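Local structure of class I phosphodiesterase PDEB1 (2R8Q) at residues E129-V132 with L133-A137. The protein belongs to the class I phosphodiesterases of the HD clan, its all-helical catalytic domain holding a zinc and a magnesium ion. Residues are numbered along the deposited sequence; the frame is centred on the assembly and turned at random.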
loop_
_atom_site.group_PDB
_atom_site.type_symbol
_atom_site.label_atom_id
_atom_site.label_comp_id
_atom_site.label_asym_id
_atom_site.label_seq_id
_atom_site.Cartn_x
_atom_site.Cartn_y
_atom_site.Cartn_z
ATOM N N GLU A 129 4.215 19.529 -16.067
ATOM C CA GLU A 129 3.747 19.638 -14.689
ATOM C C GLU A 129 2.260 19.971 -14.633
ATOM O O GLU A 129 1.544 19.501 -13.746
ATOM C CB GLU A 129 4.595 20.669 -13.940
ATOM C CG GLU A 129 6.036 20.192 -13.818
ATOM C CD GLU A 129 7.009 21.242 -13.328
ATOM O OE1 GLU A 129 6.774 22.451 -13.543
ATOM O OE2 GLU A 129 8.041 20.842 -12.748
ATOM N N CYS A 130 1.782 20.765 -15.587
ATOM C CA CYS A 130 0.360 21.099 -15.628
ATOM C C CYS A 130 -0.435 19.827 -15.913
ATOM O O CYS A 130 -1.471 19.575 -15.292
ATOM C CB CYS A 130 0.076 22.136 -16.715
ATOM S SG CYS A 130 0.662 23.793 -16.310
ATOM N N TYR A 131 0.062 19.030 -16.855
ATOM C CA TYR A 131 -0.576 17.775 -17.241
ATOM C C TYR A 131 -0.625 16.819 -16.055
ATOM O O TYR A 131 -1.681 16.281 -15.719
ATOM C CB TYR A 131 0.199 17.143 -18.405
ATOM C CG TYR A 131 -0.317 15.799 -18.864
ATOM C CD1 TYR A 131 -1.662 15.618 -19.193
ATOM C CD2 TYR A 131 0.541 14.709 -18.983
ATOM C CE1 TYR A 131 -2.136 14.382 -19.626
ATOM C CE2 TYR A 131 0.076 13.468 -19.416
ATOM C CZ TYR A 131 -1.264 13.315 -19.733
ATOM O OH TYR A 131 -1.733 12.088 -20.139
ATOM N N VAL A 132 0.521 16.615 -15.413
ATOM C CA VAL A 132 0.586 15.725 -14.263
ATOM C C VAL A 132 -0.325 16.199 -13.129
ATOM O O VAL A 132 -0.979 15.393 -12.474
ATOM C CB VAL A 132 2.037 15.596 -13.752
ATOM C CG1 VAL A 132 2.073 14.769 -12.469
ATOM C CG2 VAL A 132 2.900 14.946 -14.832
ATOM N N LEU A 133 -0.386 17.509 -12.904
ATOM C CA LEU A 133 -1.236 18.035 -11.844
ATOM C C LEU A 133 -2.708 17.695 -12.092
ATOM O O LEU A 133 -3.423 17.265 -11.181
ATOM C CB LEU A 133 -1.061 19.553 -11.736
ATOM C CG LEU A 133 -1.887 20.272 -10.667
ATOM C CD1 LEU A 133 -1.567 19.703 -9.283
ATOM C CD2 LEU A 133 -1.572 21.762 -10.708
ATOM N N LEU A 134 -3.155 17.864 -13.334
ATOM C CA LEU A 134 -4.544 17.577 -13.677
ATOM C C LEU A 134 -4.868 16.090 -13.559
ATOM O O LEU A 134 -5.949 15.723 -13.091
ATOM C CB LEU A 134 -4.850 18.093 -15.088
ATOM C CG LEU A 134 -4.806 19.623 -15.180
ATOM C CD1 LEU A 134 -4.873 20.061 -16.637
ATOM C CD2 LEU A 134 -5.968 20.218 -14.393
ATOM N N VAL A 135 -3.934 15.241 -13.977
ATOM C CA VAL A 135 -4.115 13.799 -13.893
ATOM C C VAL A 135 -4.161 13.389 -12.422
ATOM O O VAL A 135 -4.991 12.577 -12.017
ATOM C CB VAL A 135 -2.947 13.058 -14.593
ATOM C CG1 VAL A 135 -2.952 11.578 -14.217
ATOM C CG2 VAL A 135 -3.068 13.228 -16.100
ATOM N N THR A 136 -3.267 13.970 -11.625
ATOM C CA THR A 136 -3.193 13.662 -10.201
ATOM C C THR A 136 -4.509 13.949 -9.483
ATOM O O THR A 136 -4.901 13.221 -8.572
ATOM C CB THR A 136 -2.057 14.459 -9.530
ATOM O OG1 THR A 136 -0.810 14.087 -10.129
ATOM C CG2 THR A 136 -1.991 14.160 -8.038
ATOM N N ALA A 137 -5.198 15.008 -9.892
ATOM C CA ALA A 137 -6.468 15.336 -9.263
ATOM C C ALA A 137 -7.426 14.139 -9.274
ATOM O O ALA A 137 -8.138 13.899 -8.306
ATOM C CB ALA A 137 -7.110 16.531 -9.972
#
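The carbonyl oxygen of Val132 is gripped twice by Thr136, one helical turn on. The hydroxyl supplies the shorter bond, Thr136 OG1 donating to Val132 O at 2.7 Å, while Thr136 N makes the regular helix bond to Val132 O at 2.8 Å. The two donors come from opposite faces of the carbonyl plane: the amide is tilted modestly from it, whereas OG1 stands 41° out of that plane, away from the direction of either lone pair. The first torsion of Thr136 explains this placement: with chi1 at -61°, OG1 is anti to the carbonyl carbon and lies beside the residue's own backbone N, which brings the hydroxyl alongside the amide, within reach of the same oxygen. A buried hydroxyl thereby finds its acceptor within its own helix, and Thr136 OG1 also lies 3.8 Å from Val132 CG1.

The other side-chain pair of the turn is apolar. Val135 CG2 sits over one face of the Tyr131 ring, 4.1 Å from the ring centroid and 23° off its normal, a CH-pi contact displaced toward the rim, with Tyr131 CE1 the nearest ring atom at 3.8 Å. At the far end of the ring, Tyr131 OH is hydrogen-bonded to the carbonyl oxygen of Val191. Beneath these side chains the i to i+4 ladder is unbroken, the amides of Leu133, Leu134 and Val135 binding Glu129 O, Cys130 O and Tyr131 O.

The contact, whose touching residues are all buried, lies on helix 127-139, which leads to the zinc ligands His140 and Asp141; the Thr136 side chain is about 10 Å from the zinc ion. Thr136 packs on helix 197-212 and on Ile250 of helix 239-254, Leu133 meets Leu249 and Ile250, and Cys130 and Ala137 rest on helix 102-118.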